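PDB 3HC7: endolysin B, which hydrolyses the ester linkage between mycolic acids and arabinogalactan in the mycobacterial envelope, completing host lysis so that new phage particles escape. Local coordinates for residues I143-L148 / D175-E180; E180-R185 / I205-R210; L62-K67 / A74-A79; P4-V9 / D25-V30; A44-M49 / A225-A230. All blocks are in the same frame, centred on the assembly; numbering follows the deposited sequence.

Interaction 1. Residues I143-L148 / D175-E180; sequences ILEDRL and DLHEYE
With its CG between the backbone N and the carbonyl carbon (chi1 65°), Arg147 leaves the loop steeply, and a bend at chi3 brings the guanidinium to Leu176. The two side chains approach from opposite directions, Arg147 NH2 coming to 3.7 Å from Leu176 CD2 and 3.9 Å from Leu176 CD1, so the leucine fork packs on the nitrogen. That nitrogen is also bonded to the carbonyl of Gly142, which helps hold that end of the guanidinium in place. Glu145 crosses His177 at about a right angle, Glu145 OE2 lying at the ring edge 4.0 Å from His177 CE1; carboxylate and imidazole are close without a hydrogen bond. Arg185 ties both backbones together by bonding Ile143 O and Leu176 O. Leu176 sits inside a type I turn, Asp175 to Glu178, with Glu178 as N-cap of helix 179-189. The contact thus joins two surface loops of the α/β-hydrolase fold, one leading into that helix.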
# COMPACT_ATOMS: atom_id res chain seq x y z
N ILE A 143 -7.41 0.16 -7.29
CA ILE A 143 -7.82 -0.97 -8.10
C ILE A 143 -8.43 -2.13 -7.29
O ILE A 143 -9.40 -2.76 -7.74
CB ILE A 143 -6.64 -1.48 -8.94
CG1 ILE A 143 -7.12 -2.52 -9.94
CG2 ILE A 143 -5.54 -2.00 -8.02
CD1 ILE A 143 -6.04 -3.00 -10.89
N LEU A 144 -7.88 -2.41 -6.11
CA LEU A 144 -8.29 -3.59 -5.33
C LEU A 144 -9.74 -3.51 -4.83
O LEU A 144 -10.18 -2.46 -4.40
CB LEU A 144 -7.36 -3.80 -4.13
CG LEU A 144 -5.93 -4.22 -4.42
CD1 LEU A 144 -5.12 -4.20 -3.14
CD2 LEU A 144 -5.87 -5.60 -5.07
N GLU A 145 -10.46 -4.62 -4.89
CA GLU A 145 -11.87 -4.66 -4.48
C GLU A 145 -12.04 -4.54 -2.96
O GLU A 145 -13.05 -4.07 -2.47
CB GLU A 145 -12.54 -5.94 -4.98
CG GLU A 145 -12.58 -6.11 -6.49
CD GLU A 145 -12.65 -7.57 -6.92
OE1 GLU A 145 -11.77 -8.35 -6.50
OE2 GLU A 145 -13.57 -7.93 -7.68
N ASP A 146 -11.03 -5.01 -2.23
CA ASP A 146 -10.97 -4.85 -0.78
C ASP A 146 -10.23 -3.54 -0.49
O ASP A 146 -9.03 -3.54 -0.25
CB ASP A 146 -10.22 -6.03 -0.17
CG ASP A 146 -10.20 -6.01 1.34
OD1 ASP A 146 -11.19 -5.57 1.95
OD2 ASP A 146 -9.19 -6.46 1.92
N ARG A 147 -10.94 -2.43 -0.54
CA ARG A 147 -10.31 -1.12 -0.40
C ARG A 147 -10.84 -0.40 0.84
O ARG A 147 -11.83 -0.82 1.45
CB ARG A 147 -10.52 -0.27 -1.66
CG ARG A 147 -11.98 0.09 -1.93
CD ARG A 147 -12.12 1.04 -3.12
NE ARG A 147 -11.66 0.44 -4.37
CZ ARG A 147 -12.40 -0.34 -5.14
NH1 ARG A 147 -13.66 -0.61 -4.79
NH2 ARG A 147 -11.90 -0.86 -6.27
N LEU A 148 -10.17 0.69 1.20
CA LEU A 148 -10.54 1.43 2.39
C LEU A 148 -11.87 2.15 2.18
O LEU A 148 -12.21 2.51 1.06
CB LEU A 148 -9.43 2.41 2.77
CG LEU A 148 -8.11 1.71 3.12
CD1 LEU A 148 -6.94 2.66 3.08
CD2 LEU A 148 -8.20 1.02 4.48
N ASP A 175 -14.30 1.84 -14.91
CA ASP A 175 -13.38 0.94 -15.60
C ASP A 175 -13.01 -0.27 -14.76
O ASP A 175 -12.19 -1.09 -15.15
CB ASP A 175 -12.10 1.69 -15.98
CG ASP A 175 -12.34 2.76 -17.02
OD1 ASP A 175 -13.47 2.83 -17.55
OD2 ASP A 175 -11.40 3.52 -17.31
N LEU A 176 -13.63 -0.37 -13.59
CA LEU A 176 -13.20 -1.29 -12.55
C LEU A 176 -13.19 -2.76 -12.97
O LEU A 176 -12.44 -3.58 -12.43
CB LEU A 176 -14.08 -1.10 -11.32
CG LEU A 176 -13.39 -1.00 -9.97
CD1 LEU A 176 -11.99 -0.42 -10.10
CD2 LEU A 176 -14.24 -0.15 -9.05
N HIS A 177 -14.03 -3.11 -13.94
CA HIS A 177 -14.13 -4.50 -14.36
C HIS A 177 -13.81 -4.67 -15.83
O HIS A 177 -14.15 -5.68 -16.44
CB HIS A 177 -15.50 -5.07 -14.01
CG HIS A 177 -15.77 -5.10 -12.54
ND1 HIS A 177 -15.11 -5.95 -11.68
CD2 HIS A 177 -16.60 -4.35 -11.77
CE1 HIS A 177 -15.53 -5.74 -10.45
NE2 HIS A 177 -16.43 -4.78 -10.47
N GLU A 178 -13.13 -3.68 -16.38
CA GLU A 178 -12.51 -3.82 -17.69
C GLU A 178 -11.46 -4.94 -17.62
O GLU A 178 -10.80 -5.13 -16.59
CB GLU A 178 -11.90 -2.48 -18.10
CG GLU A 178 -10.80 -2.54 -19.14
CD GLU A 178 -10.19 -1.17 -19.39
OE1 GLU A 178 -10.79 -0.16 -18.96
OE2 GLU A 178 -9.11 -1.09 -20.01
N TYR A 179 -11.32 -5.68 -18.71
CA TYR A 179 -10.45 -6.84 -18.81
C TYR A 179 -9.01 -6.60 -18.31
O TYR A 179 -8.51 -7.34 -17.46
CB TYR A 179 -10.41 -7.30 -20.27
CG TYR A 179 -9.56 -8.53 -20.52
CD1 TYR A 179 -9.97 -9.79 -20.11
CD2 TYR A 179 -8.36 -8.42 -21.21
CE1 TYR A 179 -9.20 -10.91 -20.35
CE2 TYR A 179 -7.58 -9.53 -21.46
CZ TYR A 179 -8.00 -10.76 -21.04
OH TYR A 179 -7.23 -11.85 -21.32
N GLU A 180 -8.35 -5.59 -18.87
CA GLU A 180 -6.99 -5.25 -18.49
C GLU A 180 -6.90 -4.96 -17.00
O GLU A 180 -5.95 -5.38 -16.32
CB GLU A 180 -6.50 -4.03 -19.29
CG GLU A 180 -6.19 -4.33 -20.74
CD GLU A 180 -7.43 -4.29 -21.61
OE1 GLU A 180 -8.54 -4.06 -21.07
OE2 GLU A 180 -7.29 -4.50 -22.84

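Interaction 2. Residues E180-R185 / I205-R210; sequences EVAIGR and IELGQR
Ala182 and Leu207 face one another where helix 179-189 runs past the end of helix 200-207. Both CB atoms point toward the other segment, and the leucine fork straddles the alanine: Leu207 CD1 and Leu207 CD2 each lie 4.1 Å from Ala182 CB. Leu207 CD2 also reaches 3.9 Å from Ile183 CG1, the isoleucine crossing the leucine at about a right angle, so that one methyl bridges two successive residues of the helix. This reach follows from Leu207 CG standing anti to the backbone N (chi1 -179°).

The polar edge is built differently. Arg210, extended from CG to NE, crosses Glu180 at about a right angle, with carboxylate and guanidinium planes 86° apart. Glu180 OE2 and Arg210 NH1 stay 4.2 Å apart, too far for a direct salt bridge. A water joins the charges instead: it donates to Glu180 OE2 at 2.8 Å and accepts from Arg210 NH2 at 2.7 Å, lying in the guanidinium plane at its edge. The direct salt bridge of Arg210 is to Glu214, and its cation-pi partner is Tyr179.

Helix 200-207 ends at Gly208, whose positive phi turns the chain away. This helix and the loop after it thus pack against helix 179-189, with helix 212-230 beside them, where Ile183 touches Leu218 and Ile222.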
# COMPACT_ATOMS: atom_id res chain seq x y z
N GLU A 180 -8.35 -5.59 -18.87
CA GLU A 180 -6.99 -5.25 -18.49
C GLU A 180 -6.90 -4.96 -17.00
O GLU A 180 -5.95 -5.38 -16.32
CB GLU A 180 -6.50 -4.03 -19.29
CG GLU A 180 -6.19 -4.33 -20.74
CD GLU A 180 -7.43 -4.29 -21.61
OE1 GLU A 180 -8.54 -4.06 -21.07
OE2 GLU A 180 -7.29 -4.50 -22.84
N VAL A 181 -7.90 -4.26 -16.48
CA VAL A 181 -7.94 -3.95 -15.06
C VAL A 181 -8.11 -5.23 -14.24
O VAL A 181 -7.44 -5.42 -13.22
CB VAL A 181 -9.06 -2.93 -14.73
CG1 VAL A 181 -9.30 -2.86 -13.24
CG2 VAL A 181 -8.70 -1.56 -15.28
N ALA A 182 -8.99 -6.13 -14.68
CA ALA A 182 -9.22 -7.38 -13.96
C ALA A 182 -7.94 -8.22 -13.90
O ALA A 182 -7.64 -8.86 -12.88
CB ALA A 182 -10.35 -8.17 -14.61
N ILE A 183 -7.19 -8.24 -14.99
CA ILE A 183 -6.00 -9.07 -15.04
C ILE A 183 -4.91 -8.48 -14.16
O ILE A 183 -4.18 -9.19 -13.47
CB ILE A 183 -5.55 -9.31 -16.49
CG1 ILE A 183 -6.55 -10.24 -17.18
CG2 ILE A 183 -4.16 -9.91 -16.51
CD1 ILE A 183 -6.08 -10.81 -18.47
N GLY A 184 -4.84 -7.15 -14.14
CA GLY A 184 -4.03 -6.46 -13.15
C GLY A 184 -4.35 -6.87 -11.72
O GLY A 184 -3.44 -7.14 -10.92
N ARG A 185 -5.63 -6.91 -11.37
CA ARG A 185 -6.00 -7.35 -10.02
C ARG A 185 -5.58 -8.79 -9.81
O ARG A 185 -5.11 -9.16 -8.75
CB ARG A 185 -7.50 -7.21 -9.76
CG ARG A 185 -7.90 -5.97 -9.00
CD ARG A 185 -9.32 -6.06 -8.48
NE ARG A 185 -10.27 -6.36 -9.53
CZ ARG A 185 -10.91 -5.44 -10.24
NH1 ARG A 185 -10.70 -4.15 -10.01
NH2 ARG A 185 -11.77 -5.81 -11.17
N ILE A 205 -9.11 -18.61 -15.63
CA ILE A 205 -10.19 -19.50 -16.01
C ILE A 205 -11.51 -19.00 -15.46
O ILE A 205 -12.51 -18.94 -16.17
CB ILE A 205 -9.91 -20.94 -15.54
CG1 ILE A 205 -8.89 -21.60 -16.48
CG2 ILE A 205 -11.20 -21.76 -15.52
CD1 ILE A 205 -8.11 -22.73 -15.83
N GLU A 206 -11.51 -18.63 -14.19
CA GLU A 206 -12.70 -18.08 -13.56
C GLU A 206 -13.14 -16.79 -14.27
O GLU A 206 -14.34 -16.59 -14.53
CB GLU A 206 -12.46 -17.83 -12.07
CG GLU A 206 -13.74 -17.67 -11.27
N LEU A 207 -12.18 -15.94 -14.62
CA LEU A 207 -12.48 -14.69 -15.33
C LEU A 207 -13.14 -14.93 -16.68
O LEU A 207 -14.12 -14.26 -17.02
CB LEU A 207 -11.21 -13.85 -15.54
CG LEU A 207 -11.42 -12.51 -16.25
CD1 LEU A 207 -12.33 -11.61 -15.43
CD2 LEU A 207 -10.10 -11.80 -16.52
N GLY A 208 -12.60 -15.86 -17.44
CA GLY A 208 -13.10 -16.12 -18.78
C GLY A 208 -12.96 -14.91 -19.69
O GLY A 208 -11.93 -14.24 -19.69
N GLN A 209 -14.01 -14.61 -20.44
CA GLN A 209 -14.07 -13.47 -21.35
C GLN A 209 -13.25 -13.59 -22.62
O GLN A 209 -13.76 -13.37 -23.68
CB GLN A 209 -13.73 -12.17 -20.63
CG GLN A 209 -14.67 -11.90 -19.56
CD GLN A 209 -14.46 -10.60 -18.91
OE1 GLN A 209 -14.88 -10.40 -17.80
NE2 GLN A 209 -13.82 -9.70 -19.60
N ARG A 210 -11.99 -13.93 -22.50
CA ARG A 210 -11.09 -14.01 -23.66
C ARG A 210 -10.22 -15.26 -23.56
O ARG A 210 -10.09 -15.82 -22.48
CB ARG A 210 -10.19 -12.78 -23.73
CG ARG A 210 -10.92 -11.47 -23.63
CD ARG A 210 -10.06 -10.34 -24.12
NE ARG A 210 -10.67 -9.04 -23.85
CZ ARG A 210 -10.10 -7.88 -24.14
NH1 ARG A 210 -8.90 -7.86 -24.72
NH2 ARG A 210 -10.71 -6.74 -23.85
O HOH W 1 -9.04 -4.97 -24.94

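Interaction 3. Residues L62-K67 / A74-A79; sequences LQIELK and ADFAMA
A single methyl, Ile64 CD1, carries the helix side of this contact, and all it touches on the strand is apolar. The first partner is a sulfur: Ile64 CD1 lies 3.8 Å from Met78 SD, the two side chains crossing at about a right angle. With Met78 CG beside the backbone N (chi1 -64°) and the chain extended at chi2, SD is carried out to the isoleucine, while the bend at chi3 turns CE away from it. The second is an aromatic ring, Phe76 CE2 standing 4.1 Å from Ile64 CD1, again with the side chains crossing. Phe76 and Met78 alternate with Ala77 along the strand, so both send their side chains to the same face, and the methyl is shared between them. No hydrogen bond links the segments; all three residues are buried. Phe7 of strand 5-9 touches both Ile64 and Phe76, and Leu110 of strand 110-116 touches Phe76. Helix 50-70 therefore packs on one face of the parallel sheet, against strand 76-81, which lies between strands 5-9 and 110-116.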
# COMPACT_ATOMS: atom_id res chain seq x y z
N LEU A 62 2.63 -7.68 14.38
CA LEU A 62 3.55 -8.10 15.44
C LEU A 62 4.23 -6.90 16.10
O LEU A 62 4.20 -6.75 17.32
CB LEU A 62 4.59 -9.07 14.86
CG LEU A 62 5.46 -9.91 15.80
CD1 LEU A 62 6.47 -10.74 15.02
CD2 LEU A 62 6.19 -9.05 16.81
N GLN A 63 4.85 -6.06 15.28
CA GLN A 63 5.61 -4.92 15.77
C GLN A 63 4.75 -3.91 16.51
O GLN A 63 5.15 -3.38 17.54
CB GLN A 63 6.34 -4.24 14.61
CG GLN A 63 7.52 -5.03 14.07
CD GLN A 63 8.65 -5.11 15.09
OE1 GLN A 63 9.50 -6.01 15.02
NE2 GLN A 63 8.67 -4.18 16.03
N ILE A 64 3.55 -3.65 15.98
CA ILE A 64 2.63 -2.72 16.61
C ILE A 64 2.30 -3.16 18.04
O ILE A 64 2.35 -2.36 18.97
CB ILE A 64 1.33 -2.56 15.81
CG1 ILE A 64 1.58 -1.68 14.58
CG2 ILE A 64 0.25 -1.96 16.68
CD1 ILE A 64 0.41 -1.63 13.60
N GLU A 65 1.97 -4.43 18.19
CA GLU A 65 1.69 -5.01 19.49
C GLU A 65 2.88 -4.84 20.43
O GLU A 65 2.72 -4.46 21.59
CB GLU A 65 1.39 -6.50 19.37
CG GLU A 65 0.03 -6.81 18.81
CD GLU A 65 -0.18 -8.29 18.61
OE1 GLU A 65 0.82 -9.04 18.67
OE2 GLU A 65 -1.33 -8.69 18.38
N LEU A 66 4.07 -5.13 19.92
CA LEU A 66 5.27 -5.04 20.74
C LEU A 66 5.46 -3.63 21.29
O LEU A 66 5.35 -3.40 22.50
CB LEU A 66 6.51 -5.47 19.96
CG LEU A 66 6.57 -6.95 19.58
CD1 LEU A 66 7.90 -7.26 18.91
CD2 LEU A 66 6.38 -7.81 20.81
N LYS A 67 5.75 -2.70 20.40
CA LYS A 67 6.05 -1.33 20.80
C LYS A 67 4.95 -0.73 21.67
O LYS A 67 5.22 -0.11 22.69
CB LYS A 67 6.28 -0.46 19.57
CG LYS A 67 7.70 -0.53 19.01
CD LYS A 67 8.20 -1.96 18.88
CE LYS A 67 9.67 -1.99 18.47
NZ LYS A 67 10.21 -3.37 18.39
N ALA A 74 2.19 5.69 24.55
CA ALA A 74 2.71 6.03 23.23
C ALA A 74 1.62 5.90 22.18
O ALA A 74 1.02 4.83 22.04
CB ALA A 74 3.89 5.14 22.88
N ASP A 75 1.37 6.98 21.46
CA ASP A 75 0.47 6.93 20.31
C ASP A 75 1.29 6.43 19.14
O ASP A 75 2.49 6.20 19.27
CB ASP A 75 -0.12 8.31 20.03
CG ASP A 75 -1.13 8.74 21.07
OD1 ASP A 75 -1.69 7.85 21.76
OD2 ASP A 75 -1.37 9.95 21.20
N PHE A 76 0.65 6.23 17.99
CA PHE A 76 1.42 5.79 16.82
C PHE A 76 0.89 6.29 15.49
O PHE A 76 -0.21 6.84 15.41
CB PHE A 76 1.59 4.26 16.80
CG PHE A 76 0.34 3.51 16.41
CD1 PHE A 76 -0.78 3.51 17.24
CD2 PHE A 76 0.29 2.77 15.24
CE1 PHE A 76 -1.93 2.82 16.90
CE2 PHE A 76 -0.86 2.06 14.88
CZ PHE A 76 -1.97 2.09 15.71
N ALA A 77 1.70 6.09 14.46
CA ALA A 77 1.36 6.46 13.10
C ALA A 77 1.89 5.37 12.17
O ALA A 77 2.79 4.61 12.54
CB ALA A 77 1.97 7.82 12.75
N MET A 78 1.34 5.29 10.97
CA MET A 78 1.81 4.31 9.99
C MET A 78 2.00 4.96 8.63
O MET A 78 1.30 5.91 8.28
CB MET A 78 0.82 3.15 9.87
CG MET A 78 0.64 2.32 11.14
SD MET A 78 -0.49 0.93 10.88
CE MET A 78 -1.99 1.80 10.44
N ALA A 79 2.96 4.44 7.87
CA ALA A 79 3.26 4.98 6.55
C ALA A 79 3.70 3.86 5.62
O ALA A 79 4.65 3.13 5.90
CB ALA A 79 4.35 6.05 6.64

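Interaction 4. Residues P4-V9 / D25-V30; sequences PWLFTV and DTARDV
The tight part of this contact is one methyl of Leu6. Leu6 CD2 lies 3.5 Å from Ala27 CB and just as near to Ala27 CA, closer than carbons usually pack, so the methyl is pressed against the helix backbone itself. With Leu6 CG opposite the backbone N (chi1 174°), the branch is carried out from the strand toward the helix. The same methyl touches Val30 CG2, 4.0 Å from Leu6 CD2, where a type I turn from Ala27 to Val30 brings the valine back to the strand; Val30 N bonds back to Ala27 O.

Strand 5-9 and helix 22-27 are the first two elements of a beta-alpha-beta unit that continues to strand 35-38, the strand beside 5-9 in the parallel sheet.

Packing is slacker at Thr8, whose CG2 lies 4.1 Å from Ala27 CB. Its hydroxyl takes no part in the contact and is bonded to the indole of Trp36. Arg28 and Asp29 lie on the outward side of the turn: Arg28 points away from the strand and bonds the carbonyl of Leu18, while Asp29 makes a salt bridge with Arg244. Leu251 of helix 245-251 also touches Leu6.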
# COMPACT_ATOMS: atom_id res chain seq x y z
N PRO A 4 5.96 9.05 20.29
CA PRO A 4 5.10 8.21 19.45
C PRO A 4 5.89 7.30 18.52
O PRO A 4 7.03 7.61 18.16
CB PRO A 4 4.29 9.22 18.62
CG PRO A 4 4.66 10.59 19.13
CD PRO A 4 5.95 10.46 19.87
N TRP A 5 5.29 6.19 18.12
CA TRP A 5 5.93 5.26 17.21
C TRP A 5 5.52 5.50 15.77
O TRP A 5 4.36 5.84 15.49
CB TRP A 5 5.62 3.81 17.60
CG TRP A 5 6.48 3.34 18.70
CD1 TRP A 5 6.18 3.31 20.03
CD2 TRP A 5 7.82 2.85 18.58
NE1 TRP A 5 7.24 2.83 20.75
CE2 TRP A 5 8.26 2.54 19.88
CE3 TRP A 5 8.68 2.65 17.50
CZ2 TRP A 5 9.54 2.03 20.12
CZ3 TRP A 5 9.94 2.14 17.74
CH2 TRP A 5 10.36 1.84 19.04
N LEU A 6 6.47 5.31 14.85
CA LEU A 6 6.20 5.37 13.43
C LEU A 6 6.57 4.03 12.78
O LEU A 6 7.72 3.59 12.84
CB LEU A 6 6.98 6.52 12.77
CG LEU A 6 6.90 6.61 11.25
CD1 LEU A 6 5.46 6.80 10.81
CD2 LEU A 6 7.79 7.74 10.71
N PHE A 7 5.58 3.39 12.16
CA PHE A 7 5.79 2.12 11.47
C PHE A 7 5.76 2.36 9.97
O PHE A 7 4.86 3.04 9.47
CB PHE A 7 4.71 1.11 11.87
CG PHE A 7 4.68 0.81 13.34
CD1 PHE A 7 5.51 -0.16 13.89
CD2 PHE A 7 3.82 1.51 14.18
CE1 PHE A 7 5.48 -0.43 15.24
CE2 PHE A 7 3.79 1.24 15.54
CZ PHE A 7 4.62 0.27 16.07
N THR A 8 6.74 1.81 9.27
CA THR A 8 6.87 2.08 7.84
C THR A 8 7.05 0.80 7.05
O THR A 8 7.76 -0.13 7.47
CB THR A 8 8.06 3.02 7.54
OG1 THR A 8 9.27 2.43 8.05
CG2 THR A 8 7.85 4.38 8.18
N VAL A 9 6.39 0.75 5.90
CA VAL A 9 6.47 -0.40 5.02
C VAL A 9 6.82 0.08 3.62
O VAL A 9 6.06 0.81 2.99
CB VAL A 9 5.16 -1.19 5.00
CG1 VAL A 9 5.35 -2.50 4.24
CG2 VAL A 9 4.69 -1.46 6.42
N ASP A 25 12.58 7.16 4.03
CA ASP A 25 13.10 8.52 3.87
C ASP A 25 12.30 9.46 4.76
O ASP A 25 12.86 10.36 5.39
CB ASP A 25 12.96 9.00 2.42
CG ASP A 25 13.71 8.12 1.43
OD1 ASP A 25 14.63 7.38 1.86
OD2 ASP A 25 13.37 8.18 0.23
N THR A 26 10.99 9.25 4.79
CA THR A 26 10.11 10.09 5.57
C THR A 26 10.42 9.95 7.06
O THR A 26 10.69 10.94 7.72
CB THR A 26 8.62 9.76 5.28
OG1 THR A 26 8.35 9.98 3.89
CG2 THR A 26 7.71 10.64 6.12
N ALA A 27 10.38 8.72 7.57
CA ALA A 27 10.72 8.46 8.97
C ALA A 27 12.01 9.15 9.39
O ALA A 27 12.12 9.67 10.51
CB ALA A 27 10.81 6.96 9.22
N ARG A 28 12.99 9.16 8.50
CA ARG A 28 14.29 9.77 8.78
C ARG A 28 14.22 11.29 8.92
O ARG A 28 15.15 11.92 9.41
CB ARG A 28 15.32 9.38 7.71
CG ARG A 28 15.80 7.94 7.81
CD ARG A 28 16.97 7.68 6.89
NE ARG A 28 17.75 6.53 7.33
CZ ARG A 28 17.64 5.31 6.81
NH1 ARG A 28 16.78 5.08 5.82
NH2 ARG A 28 18.39 4.32 7.28
N ASP A 29 13.10 11.88 8.49
CA ASP A 29 12.92 13.32 8.57
C ASP A 29 12.13 13.75 9.81
O ASP A 29 11.88 14.94 10.01
CB ASP A 29 12.24 13.85 7.30
CG ASP A 29 13.19 13.97 6.13
OD1 ASP A 29 14.39 13.65 6.30
OD2 ASP A 29 12.74 14.37 5.04
N VAL A 30 11.74 12.79 10.63
CA VAL A 30 10.96 13.11 11.82
C VAL A 30 11.39 12.30 13.04
O VAL A 30 10.63 12.14 13.99
CB VAL A 30 9.44 12.88 11.60
CG1 VAL A 30 8.96 13.61 10.35
CG2 VAL A 30 9.12 11.39 11.50

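Interaction 5. Residues A44-M49 / A225-A230; sequences AAAFPM and ALTFFA
Only 5.7 Å separates Ala46 CA from Thr227 CA where the loop crosses beside the last turn and a half of helix 212-230. In keeping with backbones this close, the side chain that faces the helix is a bare methyl, and it sits among Leu226, Thr227 and Ala230. Ala46 CB lies 4.1 Å from Ala230 CB and 4.4 Å from Leu226 CB, one turn apart on the same side of the helix, while Thr227 OG1 stands 4.1 Å away from Ala46 CB on the more exposed side. The methyl carbon Ala46 CB also lies 4.2 Å from the carbonyl oxygen Leu226 O.

Thr227 OG1 sits beside its own backbone N, anti to the carbonyl carbon (chi1 -67°), and is bonded to Ile223 O one turn back, so its polar need is met within the helix. Ala46 O, by contrast, is buried by the contact and has no partner in the model. The loop itself is held by other bonds: Ala45 O accepts from Gln83, and Ala45 N bonds Ser52. Leu226 and Phe47 both touch Val187 of helix 179-189.

Leu226 lies about 8 Å, side chain to side chain, from the active-site Ser82, and Phe229 meets the catalytic His240. The loop between strand 35-38 and helix 50-70 thus packs on the end of helix 212-230 beside the catalytic site of an α/β-hydrolase.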
# COMPACT_ATOMS: atom_id res chain seq x y z
N ALA A 44 8.91 -7.51 -0.16
CA ALA A 44 8.54 -6.44 -1.10
C ALA A 44 8.62 -6.89 -2.56
O ALA A 44 9.09 -6.15 -3.43
CB ALA A 44 9.40 -5.20 -0.87
N ALA A 45 8.14 -8.10 -2.84
CA ALA A 45 8.32 -8.71 -4.16
C ALA A 45 7.31 -8.20 -5.18
O ALA A 45 6.16 -7.97 -4.85
CB ALA A 45 8.25 -10.24 -4.06
N ALA A 46 7.76 -8.03 -6.41
CA ALA A 46 6.85 -7.65 -7.50
C ALA A 46 5.90 -8.79 -7.90
O ALA A 46 4.75 -8.54 -8.28
CB ALA A 46 7.65 -7.18 -8.71
N PHE A 47 6.38 -10.02 -7.82
CA PHE A 47 5.56 -11.19 -8.13
C PHE A 47 6.17 -12.49 -7.68
O PHE A 47 7.33 -12.76 -8.00
CB PHE A 47 5.26 -11.29 -9.63
CG PHE A 47 4.27 -12.37 -9.96
CD1 PHE A 47 2.91 -12.13 -9.84
CD2 PHE A 47 4.70 -13.64 -10.32
CE1 PHE A 47 1.98 -13.13 -10.11
CE2 PHE A 47 3.78 -14.64 -10.59
CZ PHE A 47 2.42 -14.39 -10.49
N PRO A 48 5.39 -13.32 -6.96
CA PRO A 48 4.00 -13.04 -6.59
C PRO A 48 3.95 -12.01 -5.47
O PRO A 48 4.69 -12.11 -4.49
CB PRO A 48 3.49 -14.38 -6.06
CG PRO A 48 4.71 -15.06 -5.54
CD PRO A 48 5.88 -14.59 -6.38
N MET A 49 3.08 -11.02 -5.61
CA MET A 49 3.00 -9.94 -4.65
C MET A 49 2.19 -10.31 -3.40
O MET A 49 2.61 -10.01 -2.28
CB MET A 49 2.38 -8.70 -5.31
CG MET A 49 2.37 -7.46 -4.41
SD MET A 49 1.70 -6.03 -5.27
CE MET A 49 2.96 -5.81 -6.54
N ALA A 225 6.44 -5.49 -16.48
CA ALA A 225 6.44 -4.06 -16.20
C ALA A 225 6.58 -3.75 -14.71
O ALA A 225 7.32 -2.85 -14.32
CB ALA A 225 5.20 -3.39 -16.78
N LEU A 226 5.85 -4.48 -13.88
CA LEU A 226 5.95 -4.28 -12.43
C LEU A 226 7.39 -4.51 -11.99
O LEU A 226 7.90 -3.80 -11.12
CB LEU A 226 5.02 -5.24 -11.69
CG LEU A 226 3.52 -4.92 -11.76
CD1 LEU A 226 2.71 -6.10 -11.25
CD2 LEU A 226 3.18 -3.66 -10.98
N THR A 227 8.03 -5.51 -12.58
CA THR A 227 9.41 -5.83 -12.27
C THR A 227 10.34 -4.70 -12.70
O THR A 227 11.25 -4.32 -11.98
CB THR A 227 9.84 -7.15 -12.96
OG1 THR A 227 9.11 -8.25 -12.39
CG2 THR A 227 11.32 -7.38 -12.80
N PHE A 228 10.09 -4.17 -13.90
CA PHE A 228 10.80 -3.00 -14.43
C PHE A 228 10.79 -1.81 -13.46
O PHE A 228 11.80 -1.13 -13.29
CB PHE A 228 10.18 -2.60 -15.77
CG PHE A 228 10.76 -1.34 -16.36
CD1 PHE A 228 11.96 -1.38 -17.05
CD2 PHE A 228 10.09 -0.13 -16.25
CE1 PHE A 228 12.49 -0.22 -17.62
CE2 PHE A 228 10.61 1.02 -16.81
CZ PHE A 228 11.81 0.97 -17.49
N PHE A 229 9.66 -1.56 -12.83
CA PHE A 229 9.57 -0.47 -11.85
C PHE A 229 10.28 -0.81 -10.53
O PHE A 229 10.80 0.07 -9.85
CB PHE A 229 8.12 -0.10 -11.56
CG PHE A 229 7.47 0.71 -12.64
CD1 PHE A 229 8.14 1.76 -13.24
CD2 PHE A 229 6.18 0.42 -13.06
CE1 PHE A 229 7.55 2.51 -14.24
CE2 PHE A 229 5.57 1.17 -14.06
CZ PHE A 229 6.26 2.21 -14.65
N ALA A 230 10.28 -2.09 -10.18
CA ALA A 230 10.79 -2.54 -8.90
C ALA A 230 12.31 -2.60 -8.86
O ALA A 230 12.92 -2.30 -7.84
CB ALA A 230 10.20 -3.91 -8.56

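In the fold
Interactions 3 and 4 lie on one side of the chain's centre, their own centres 11 Å apart, and share the parallel sheet: strands 5-9 and 76-81 are neighbours joined by backbone hydrogen bonds, with helices on its two faces. Interactions 1 and 2, also 11 Å apart, use helix 179-189 and share Glu180; their centres lie 30 Å (interaction 1) and 37 Å (interaction 2) from those of interactions 3 and 4. Along the chain the order is 4, 3, 1, 2, while interaction 5 spans 176 residues and encloses 3, 1 and 2. Its centre is 19 Å from those of both 1 and 2. It thus ties an early loop to the late helix 212-230 near the catalytic residues.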